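Local coordinates for glycosyl transferases group 1 family protein (Francisella tularensis subsp. tularensis, PDB 5I45), which probably transfers sugar residues as a GT-B-type glycosyltransferase, of which this chain is the C-terminal domain, at residues L55-D60 with K170-I175. Sequence-based numbering, arbitrary orientation. Where two conformers were deposited one is given.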
# COMPACT_ATOMS: atom_id res chain seq x y z
N LEU A 55 -8.49 8.95 -6.24
CA LEU A 55 -7.81 9.08 -7.51
C LEU A 55 -8.55 9.89 -8.53
O LEU A 55 -7.95 10.32 -9.52
CB LEU A 55 -7.38 7.72 -8.03
CG LEU A 55 -6.41 7.03 -7.10
CD1 LEU A 55 -6.05 5.67 -7.66
CD2 LEU A 55 -5.15 7.85 -6.84
N LYS A 56 -9.86 10.11 -8.34
CA LYS A 56 -10.57 11.05 -9.19
C LYS A 56 -9.92 12.43 -9.07
O LYS A 56 -9.85 13.20 -10.03
CB LYS A 56 -12.03 11.16 -8.77
CG LYS A 56 -12.89 9.97 -9.15
CD LYS A 56 -14.17 9.95 -8.31
CE LYS A 56 -14.95 8.66 -8.47
NZ LYS A 56 -15.85 8.70 -9.65
N LYS A 57 -9.44 12.73 -7.87
CA LYS A 57 -8.82 14.00 -7.56
C LYS A 57 -7.36 14.16 -8.03
O LYS A 57 -6.88 15.27 -8.26
CB LYS A 57 -8.93 14.20 -6.03
CG LYS A 57 -8.50 15.55 -5.57
CD LYS A 57 -8.72 15.73 -4.06
CE LYS A 57 -8.19 17.08 -3.65
NZ LYS A 57 -8.19 17.20 -2.16
N TYR A 58 -6.64 13.05 -8.18
CA TYR A 58 -5.21 13.07 -8.49
C TYR A 58 -4.83 12.20 -9.68
O TYR A 58 -4.41 11.04 -9.53
CB TYR A 58 -4.45 12.56 -7.26
CG TYR A 58 -4.61 13.43 -6.06
CD1 TYR A 58 -4.01 14.67 -6.02
CD2 TYR A 58 -5.32 13.00 -4.97
CE1 TYR A 58 -4.13 15.47 -4.91
CE2 TYR A 58 -5.45 13.79 -3.86
CZ TYR A 58 -4.86 15.03 -3.82
OH TYR A 58 -4.99 15.80 -2.67
N PRO A 59 -4.93 12.77 -10.89
CA PRO A 59 -4.67 12.02 -12.10
C PRO A 59 -3.30 11.37 -12.26
O PRO A 59 -3.20 10.36 -12.95
CB PRO A 59 -4.91 13.06 -13.20
CG PRO A 59 -5.99 13.92 -12.62
CD PRO A 59 -5.59 14.06 -11.19
N ASP A 60 -2.27 11.88 -11.60
CA ASP A 60 -0.92 11.33 -11.72
C ASP A 60 -0.64 10.13 -10.81
O ASP A 60 0.43 9.54 -10.87
CB ASP A 60 0.14 12.39 -11.41
CG ASP A 60 0.28 13.45 -12.49
OD1 ASP A 60 0.03 13.18 -13.68
OD2 ASP A 60 0.70 14.56 -12.12
N LYS A 170 -6.54 9.86 4.51
CA LYS A 170 -5.09 9.78 4.70
C LYS A 170 -4.33 9.81 3.38
O LYS A 170 -3.27 10.43 3.29
CB LYS A 170 -4.71 8.56 5.54
CG LYS A 170 -5.33 8.52 6.94
CD LYS A 170 -4.90 9.74 7.74
CE LYS A 170 -5.27 9.67 9.21
NZ LYS A 170 -6.47 10.45 9.54
N LEU A 171 -4.86 9.13 2.37
CA LEU A 171 -4.23 9.19 1.06
C LEU A 171 -4.20 10.63 0.56
O LEU A 171 -3.18 11.12 0.06
CB LEU A 171 -4.99 8.35 0.06
CG LEU A 171 -4.89 6.86 0.24
CD1 LEU A 171 -5.84 6.19 -0.70
CD2 LEU A 171 -3.47 6.37 -0.02
N ASP A 172 -5.36 11.29 0.61
CA ASP A 172 -5.53 12.70 0.17
C ASP A 172 -4.41 13.55 0.77
O ASP A 172 -3.66 14.23 0.06
CB ASP A 172 -6.92 13.19 0.64
CG ASP A 172 -7.30 14.61 0.14
OD1 ASP A 172 -6.68 15.12 -0.82
OD2 ASP A 172 -8.29 15.16 0.70
N MSE A 173 -4.29 13.47 2.10
CA MSE A 173 -3.29 14.23 2.91
C MSE A 173 -1.85 13.95 2.55
O MSE A 173 -1.03 14.87 2.51
CB MSE A 173 -3.53 13.87 4.40
CG MSE A 173 -2.39 14.26 5.37
SE MSE A 173 -2.36 13.31 7.12
CE MSE A 173 -4.28 13.29 7.60
N LEU A 174 -1.51 12.68 2.34
CA LEU A 174 -0.15 12.29 1.96
C LEU A 174 0.18 12.68 0.53
O LEU A 174 1.32 13.00 0.24
CB LEU A 174 0.08 10.82 2.17
CG LEU A 174 0.10 10.34 3.64
CD1 LEU A 174 0.16 8.85 3.69
CD2 LEU A 174 1.32 10.92 4.33
N ILE A 175 -0.79 12.63 -0.37
CA ILE A 175 -0.54 13.02 -1.75
C ILE A 175 -0.46 14.53 -1.84
O ILE A 175 0.37 15.05 -2.59
CB ILE A 175 -1.64 12.49 -2.66
CG1 ILE A 175 -1.58 10.97 -2.71
CG2 ILE A 175 -1.49 13.10 -4.05
CD1 ILE A 175 -2.80 10.32 -3.33
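Tyr58 lies with one ring face on Ile175 and its hydroxyl on Asp172, joining the turn that follows helix 44-57 to helix 164-176 in the Rossmann-like C-terminal domain, of the GT-B type. The tight part is a CH-pi contact: Ile175 CG2 stands 3.5 Å from the centroid of the Tyr58 ring, only 10° off its normal. Ile175 CG2 reaches the ring because it is anti to its own backbone N, while CG1 turns beside that N and carries CD1 to within 4.0 Å of Tyr58 CD2. Beneath, the buried Ile175 and Leu55 both touch Trp61 of strand 61-66, which continues the packing into the sheet. The other side is polar and faces solvent, with Lys57 exposed and Asp172 partly so. Lys57, extended throughout, runs along the opposite ring face and delivers NZ to Asp172 OD1 at 2.9 Å, on the syn side and 17° out of the carboxylate plane. Tyr58 OH donates to the same oxygen, 2.6 Å from Asp172 OD1 and nearly in line with the C-O bond. Both bonds belong to one of two Asp172 conformers; there, phenol and ammonium together would favour the ionised carboxylate, though the second conformer suggests an impermanent grip.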